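PDB 6Q9M: RIM-binding protein, isoform F from Drosophila melanogaster, which probably acts as an active-zone scaffold that couples synaptic vesicle recruitment to release sites, here seen through its central array of fibronectin type III domains. Local coordinates for residues 220-232 with 257-269. Residues are numbered along the deposited sequence; the frame is centred on the assembly and turned at random.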
ATOM      1  N   GLY A 220     -26.459  17.532 -10.221  1.00 96.40           N
ATOM      2  CA  GLY A 220     -25.708  18.584 -10.846  1.00 90.55           C
ATOM      3  C   GLY A 220     -26.041  19.944 -10.261  1.00 92.94           C
ATOM      4  O   GLY A 220     -26.787  20.061  -9.280  1.00 91.82           O
ATOM      5  N   PRO A 221     -25.461  20.996 -10.849  1.00 91.64           N
ATOM      6  CA  PRO A 221     -25.784  22.360 -10.385  1.00 93.24           C
ATOM      7  C   PRO A 221     -27.275  22.670 -10.355  1.00 94.02           C
ATOM      8  O   PRO A 221     -27.795  23.068  -9.306  1.00 88.34           O
ATOM      9  CB  PRO A 221     -25.043  23.261 -11.385  1.00 77.03           C
ATOM     10  CG  PRO A 221     -24.393  22.344 -12.392  1.00 87.32           C
ATOM     11  CD  PRO A 221     -24.346  20.977 -11.808  1.00 86.14           C
ATOM     12  N   GLN A 222     -27.987  22.452 -11.458  1.00 94.01           N
ATOM     13  CA  GLN A 222     -29.388  22.836 -11.564  1.00100.35           C
ATOM     14  C   GLN A 222     -30.294  21.622 -11.408  1.00104.13           C
ATOM     15  O   GLN A 222     -29.900  20.479 -11.657  1.00 99.66           O
ATOM     16  CB  GLN A 222     -29.678  23.506 -12.911  1.00 86.12           C
ATOM     17  CG  GLN A 222     -28.954  24.807 -13.142  1.00 83.45           C
ATOM     18  CD  GLN A 222     -29.140  25.785 -11.990  1.00 96.96           C
ATOM     19  OE1 GLN A 222     -30.257  25.972 -11.499  1.00 90.23           O
ATOM     20  NE2 GLN A 222     -28.044  26.410 -11.552  1.00 83.90           N
ATOM     21  N   ASP A 223     -31.530  21.898 -11.000  1.00110.34           N
ATOM     22  CA  ASP A 223     -32.501  20.841 -10.765  1.00113.97           C
ATOM     23  C   ASP A 223     -32.772  20.072 -12.054  1.00109.63           C
ATOM     24  O   ASP A 223     -32.726  20.627 -13.155  1.00106.45           O
ATOM     25  CB  ASP A 223     -33.791  21.430 -10.200  1.00122.43           C
ATOM     26  CG  ASP A 223     -33.532  22.336  -9.013  1.00134.18           C
ATOM     27  OD1 ASP A 223     -32.456  22.182  -8.391  1.00131.30           O
ATOM     28  OD2 ASP A 223     -34.390  23.200  -8.705  1.00142.03           O
ATOM     29  N   GLY A 224     -33.032  18.774 -11.903  1.00106.61           N
ATOM     30  CA  GLY A 224     -33.238  17.905 -13.038  1.00109.26           C
ATOM     31  C   GLY A 224     -31.982  17.512 -13.774  1.00113.79           C
ATOM     32  O   GLY A 224     -32.070  17.041 -14.912  1.00126.09           O
ATOM     33  N   THR A 225     -30.814  17.726 -13.185  1.00107.64           N
ATOM     34  CA  THR A 225     -29.553  17.287 -13.760  1.00104.13           C
ATOM     35  C   THR A 225     -28.761  16.518 -12.710  1.00103.39           C
ATOM     36  O   THR A 225     -28.828  16.830 -11.519  1.00111.08           O
ATOM     37  CB  THR A 225     -28.736  18.478 -14.274  1.00105.87           C
ATOM     38  OG1 THR A 225     -28.330  19.301 -13.171  1.00103.93           O
ATOM     39  CG2 THR A 225     -29.548  19.310 -15.267  1.00112.51           C
ATOM     40  N   ILE A 226     -28.031  15.501 -13.144  1.00103.81           N
ATOM     41  CA  ILE A 226     -27.165  14.746 -12.249  1.00109.19           C
ATOM     42  C   ILE A 226     -25.774  14.700 -12.856  1.00105.56           C
ATOM     43  O   ILE A 226     -25.609  14.730 -14.080  1.00 99.52           O
ATOM     44  CB  ILE A 226     -27.702  13.332 -11.950  1.00116.18           C
ATOM     45  CG1 ILE A 226     -28.313  12.692 -13.192  1.00118.54           C
ATOM     46  CG2 ILE A 226     -28.736  13.387 -10.818  1.00122.98           C
ATOM     47  CD1 ILE A 226     -27.298  12.150 -14.168  1.00121.04           C
ATOM     48  N   LEU A 227     -24.767  14.646 -11.991  1.00103.81           N
ATOM     49  CA  LEU A 227     -23.378  14.563 -12.419  1.00 95.69           C
ATOM     50  C   LEU A 227     -22.788  13.214 -12.029  1.00 83.53           C
ATOM     51  O   LEU A 227     -22.547  12.950 -10.845  1.00 81.37           O
ATOM     52  CB  LEU A 227     -22.564  15.710 -11.833  1.00 96.00           C
ATOM     53  CG  LEU A 227     -21.180  15.785 -12.475  1.00 95.01           C
ATOM     54  CD1 LEU A 227     -21.217  16.678 -13.692  1.00 92.76           C
ATOM     55  CD2 LEU A 227     -20.160  16.281 -11.462  1.00 96.42           C
ATOM     56  N   VAL A 228     -22.548  12.370 -13.024  1.00 75.46           N
ATOM     57  CA  VAL A 228     -21.876  11.092 -12.831  1.00 79.97           C
ATOM     58  C   VAL A 228     -20.406  11.291 -13.164  1.00 79.61           C
ATOM     59  O   VAL A 228     -20.063  11.970 -14.145  1.00 73.14           O
ATOM     60  CB  VAL A 228     -22.508   9.983 -13.697  1.00 91.65           C
ATOM     61  CG1 VAL A 228     -22.713  10.468 -15.122  1.00 98.85           C
ATOM     62  CG2 VAL A 228     -21.656   8.719 -13.673  1.00 87.47           C
ATOM     63  N   THR A 229     -19.534  10.737 -12.321  1.00 79.73           N
ATOM     64  CA  THR A 229     -18.092  10.842 -12.474  1.00 71.52           C
ATOM     65  C   THR A 229     -17.482   9.455 -12.385  1.00 75.27           C
ATOM     66  O   THR A 229     -18.100   8.515 -11.875  1.00 77.59           O
ATOM     67  CB  THR A 229     -17.474  11.729 -11.394  1.00 76.48           C
ATOM     68  OG1 THR A 229     -17.566  11.059 -10.128  1.00 86.56           O
ATOM     69  CG2 THR A 229     -18.207  13.062 -11.314  1.00 68.72           C
ATOM     70  N   TRP A 230     -16.259   9.335 -12.900  1.00 70.82           N
ATOM     71  CA  TRP A 230     -15.541   8.067 -12.900  1.00 66.82           C
ATOM     72  C   TRP A 230     -14.063   8.341 -13.126  1.00 76.20           C
ATOM     73  O   TRP A 230     -13.676   9.415 -13.594  1.00 73.27           O
ATOM     74  CB  TRP A 230     -16.070   7.112 -13.969  1.00 64.60           C
ATOM     75  CG  TRP A 230     -15.933   7.670 -15.338  1.00 72.29           C
ATOM     76  CD1 TRP A 230     -14.863   7.541 -16.189  1.00 73.27           C
ATOM     77  CD2 TRP A 230     -16.892   8.466 -16.025  1.00 71.67           C
ATOM     78  NE1 TRP A 230     -15.112   8.213 -17.367  1.00 64.87           N
ATOM     79  CE2 TRP A 230     -16.350   8.794 -17.283  1.00 65.53           C
ATOM     80  CE3 TRP A 230     -18.167   8.936 -15.699  1.00 77.62           C
ATOM     81  CZ2 TRP A 230     -17.039   9.566 -18.199  1.00 63.08           C
ATOM     82  CZ3 TRP A 230     -18.847   9.691 -16.609  1.00 74.77           C
ATOM     83  CH2 TRP A 230     -18.287   9.998 -17.840  1.00 67.07           C
ATOM     84  N   GLN A 231     -13.243   7.354 -12.777  1.00 79.61           N
ATOM     85  CA  GLN A 231     -11.804   7.452 -12.987  1.00 76.67           C
ATOM     86  C   GLN A 231     -11.443   7.050 -14.413  1.00 72.74           C
ATOM     87  O   GLN A 231     -11.795   5.945 -14.840  1.00 76.46           O
ATOM     88  CB  GLN A 231     -11.047   6.573 -11.998  1.00 85.96           C
ATOM     89  CG  GLN A 231      -9.527   6.583 -12.197  1.00 95.56           C
ATOM     90  CD  GLN A 231      -8.886   5.213 -12.019  1.00107.44           C
ATOM     91  OE1 GLN A 231      -9.268   4.436 -11.139  1.00109.26           O
ATOM     92  NE2 GLN A 231      -7.901   4.910 -12.858  1.00116.11           N
ATOM     93  N   PRO A 232     -10.780   7.912 -15.181  1.00 69.02           N
ATOM     94  CA  PRO A 232     -10.342   7.523 -16.528  1.00 74.85           C
ATOM     95  C   PRO A 232      -9.447   6.293 -16.456  1.00 73.94           C
ATOM     96  O   PRO A 232      -8.788   6.039 -15.448  1.00 73.14           O
ATOM     97  CB  PRO A 232      -9.579   8.757 -17.031  1.00 82.32           C
ATOM     98  CG  PRO A 232     -10.063   9.891 -16.167  1.00 76.37           C
ATOM     99  CD  PRO A 232     -10.366   9.281 -14.831  1.00 67.56           C
ATOM    100  N   ILE A 257     -19.379  10.165 -24.361  1.00113.02           N
ATOM    101  CA  ILE A 257     -18.221  11.043 -24.215  1.00106.90           C
ATOM    102  C   ILE A 257     -17.100  10.495 -25.071  1.00111.23           C
ATOM    103  O   ILE A 257     -16.647   9.361 -24.863  1.00117.97           O
ATOM    104  CB  ILE A 257     -17.774  11.159 -22.755  1.00 99.28           C
ATOM    105  CG1 ILE A 257     -18.885  11.799 -21.956  1.00 95.17           C
ATOM    106  CG2 ILE A 257     -16.496  11.964 -22.632  1.00100.33           C
ATOM    107  CD1 ILE A 257     -18.809  11.472 -20.568  1.00 92.78           C
ATOM    108  N   ASN A 258     -16.627  11.303 -26.009  1.00109.27           N
ATOM    109  CA  ASN A 258     -15.656  10.838 -26.984  1.00111.92           C
ATOM    110  C   ASN A 258     -14.282  11.463 -26.763  1.00105.71           C
ATOM    111  O   ASN A 258     -13.562  11.745 -27.722  1.00109.96           O
ATOM    112  CB  ASN A 258     -16.167  11.100 -28.402  1.00117.35           C
ATOM    113  CG  ASN A 258     -17.435  10.297 -28.739  1.00116.37           C
ATOM    114  OD1 ASN A 258     -18.298  10.079 -27.884  1.00113.36           O
ATOM    115  ND2 ASN A 258     -17.544   9.861 -29.990  1.00118.08           N
ATOM    116  N   SER A 259     -13.903  11.673 -25.501  1.00 99.65           N
ATOM    117  CA  SER A 259     -12.513  11.933 -25.152  1.00104.49           C
ATOM    118  C   SER A 259     -12.002  10.859 -24.202  1.00103.17           C
ATOM    119  O   SER A 259     -12.687  10.519 -23.232  1.00103.81           O
ATOM    120  CB  SER A 259     -12.328  13.307 -24.493  1.00108.66           C
ATOM    121  OG  SER A 259     -11.125  13.319 -23.730  1.00106.92           O
ATOM    122  N   PRO A 260     -10.803  10.322 -24.436  1.00103.58           N
ATOM    123  CA  PRO A 260     -10.284   9.275 -23.537  1.00101.29           C
ATOM    124  C   PRO A 260     -10.017   9.757 -22.122  1.00 95.56           C
ATOM    125  O   PRO A 260      -9.971   8.931 -21.204  1.00 94.77           O
ATOM    126  CB  PRO A 260      -8.981   8.829 -24.220  1.00101.06           C
ATOM    127  CG  PRO A 260      -8.959   9.501 -25.571  1.00101.36           C
ATOM    128  CD  PRO A 260      -9.829  10.710 -25.470  1.00103.05           C
ATOM    129  N   THR A 261      -9.834  11.057 -21.915  1.00 95.66           N
ATOM    130  CA  THR A 261      -9.551  11.604 -20.595  1.00 97.68           C
ATOM    131  C   THR A 261     -10.798  12.069 -19.852  1.00 88.93           C
ATOM    132  O   THR A 261     -10.690  12.452 -18.680  1.00 86.29           O
ATOM    133  CB  THR A 261      -8.566  12.773 -20.716  1.00105.10           C
ATOM    134  OG1 THR A 261      -8.835  13.510 -21.918  1.00110.04           O
ATOM    135  CG2 THR A 261      -7.127  12.266 -20.749  1.00105.49           C
ATOM    136  N   GLY A 262     -11.960  12.056 -20.498  1.00 85.42           N
ATOM    137  CA  GLY A 262     -13.166  12.517 -19.832  1.00 84.56           C
ATOM    138  C   GLY A 262     -13.446  11.717 -18.572  1.00 81.10           C
ATOM    139  O   GLY A 262     -13.269  10.497 -18.533  1.00 84.46           O
ATOM    140  N   ASP A 263     -13.874  12.421 -17.523  1.00 75.66           N
ATOM    141  CA  ASP A 263     -14.129  11.769 -16.247  1.00 70.75           C
ATOM    142  C   ASP A 263     -15.520  12.069 -15.706  1.00 71.43           C
ATOM    143  O   ASP A 263     -15.796  11.763 -14.540  1.00 79.81           O
ATOM    144  CB  ASP A 263     -13.055  12.149 -15.215  1.00 72.18           C
ATOM    145  CG  ASP A 263     -13.066  13.622 -14.851  1.00 77.54           C
ATOM    146  OD1 ASP A 263     -13.816  14.400 -15.478  1.00 80.32           O
ATOM    147  OD2 ASP A 263     -12.304  14.003 -13.932  1.00 78.88           O
ATOM    148  N   HIS A 264     -16.401  12.655 -16.510  1.00 66.51           N
ATOM    149  CA  HIS A 264     -17.717  12.993 -15.997  1.00 72.54           C
ATOM    150  C   HIS A 264     -18.688  13.215 -17.142  1.00 76.24           C
ATOM    151  O   HIS A 264     -18.298  13.485 -18.281  1.00 76.37           O
ATOM    152  CB  HIS A 264     -17.678  14.243 -15.121  1.00 62.67           C
ATOM    153  CG  HIS A 264     -17.515  15.507 -15.899  1.00 65.78           C
ATOM    154  ND1 HIS A 264     -16.294  15.930 -16.377  1.00 68.37           N
ATOM    155  CD2 HIS A 264     -18.416  16.442 -16.285  1.00 69.12           C
ATOM    156  CE1 HIS A 264     -16.446  17.074 -17.020  1.00 65.61           C
ATOM    157  NE2 HIS A 264     -17.723  17.409 -16.976  1.00 69.35           N
ATOM    158  N   ALA A 265     -19.967  13.134 -16.799  1.00 71.16           N
ATOM    159  CA  ALA A 265     -21.050  13.462 -17.706  1.00 77.20           C
ATOM    160  C   ALA A 265     -22.149  14.108 -16.886  1.00 82.28           C
ATOM    161  O   ALA A 265     -22.432  13.661 -15.770  1.00 83.52           O
ATOM    162  CB  ALA A 265     -21.582  12.204 -18.418  1.00 67.19           C
ATOM    163  N   LEU A 266     -22.754  15.164 -17.431  1.00 90.18           N
ATOM    164  CA  LEU A 266     -23.892  15.847 -16.813  1.00 87.87           C
ATOM    165  C   LEU A 266     -25.047  15.876 -17.806  1.00 94.19           C
ATOM    166  O   LEU A 266     -24.951  16.532 -18.849  1.00 93.67           O
ATOM    167  CB  LEU A 266     -23.504  17.257 -16.388  1.00 80.51           C
ATOM    168  CG  LEU A 266     -24.622  18.289 -16.253  1.00 80.83           C
ATOM    169  CD1 LEU A 266     -25.447  17.940 -15.057  1.00 77.44           C
ATOM    170  CD2 LEU A 266     -24.018  19.656 -16.079  1.00 80.71           C
ATOM    171  N   ILE A 267     -26.141  15.192 -17.482  1.00103.04           N
ATOM    172  CA  ILE A 267     -27.277  15.058 -18.390  1.00115.73           C
ATOM    173  C   ILE A 267     -28.479  15.772 -17.793  1.00122.73           C
ATOM    174  O   ILE A 267     -28.614  15.890 -16.570  1.00128.45           O
ATOM    175  CB  ILE A 267     -27.623  13.581 -18.712  1.00123.89           C
ATOM    176  CG1 ILE A 267     -27.998  12.752 -17.458  1.00130.94           C
ATOM    177  CG2 ILE A 267     -26.472  12.911 -19.446  1.00119.98           C
ATOM    178  CD1 ILE A 267     -29.430  12.937 -16.918  1.00142.07           C
ATOM    179  N   ASP A 268     -29.330  16.297 -18.668  1.00128.39           N
ATOM    180  CA  ASP A 268     -30.625  16.815 -18.256  1.00131.70           C
ATOM    181  C   ASP A 268     -31.638  15.697 -18.450  1.00132.07           C
ATOM    182  O   ASP A 268     -31.854  15.246 -19.579  1.00129.94           O
ATOM    183  CB  ASP A 268     -31.024  18.058 -19.050  1.00135.68           C
ATOM    184  CG  ASP A 268     -32.257  18.737 -18.477  1.00143.04           C
ATOM    185  OD1 ASP A 268     -33.376  18.221 -18.701  1.00150.16           O
ATOM    186  OD2 ASP A 268     -32.104  19.771 -17.787  1.00140.13           O
ATOM    187  N   ILE A 269     -32.245  15.244 -17.348  1.00141.18           N
ATOM    188  CA  ILE A 269     -33.195  14.130 -17.409  1.00149.82           C
ATOM    189  C   ILE A 269     -34.319  14.392 -18.400  1.00161.95           C
ATOM    190  O   ILE A 269     -34.818  13.456 -19.041  1.00168.12           O
ATOM    191  CB  ILE A 269     -33.755  13.820 -16.002  1.00146.28           C
ATOM    192  CG1 ILE A 269     -34.432  15.055 -15.396  1.00145.31           C
ATOM    193  CG2 ILE A 269     -32.651  13.295 -15.094  1.00139.63           C
ATOM    194  CD1 ILE A 269     -35.945  14.972 -15.328  1.00145.99           C
TER
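The indole of W230 lies with one face against the backbone of D263 and H264: D263 C sits 3.7 Å above the ring plane, H264 N is offset toward the rim, and D263 CA makes a CH-pi contact with the five-membered ring. Y245 of strand 242-246 adds an edge-to-face partner. With CG between the backbone N and the carbonyl carbon (chi1 60°), the indole turns toward the D263-A265 backbone, leaving W230 CH2 4.0 Å from A265 CB. H264 ND1 donates to D263 OD1, which lies almost in the imidazole plane, through a 164° bond, while H264 CD2 meets L227 CD1. Strand 225-231 runs between 215-219 and 264-268 in an antiparallel sheet of the immunoglobulin-like domain. Pairing is firm at V228 and A265, where A265 N reaches V228 O at 2.9 Å, but the bonds from I226 N to I267 O and from I267 N to I226 O are both weak, at 3.5 Å. The side chains of these two isoleucines lie alongside each other, I226 CD1 3.4 Å from I267 CG1, on the same face as V228 and A265. On the other face, L227 and L266 cross at about a right angle, and L266 CD1 reaches back to T225 CB.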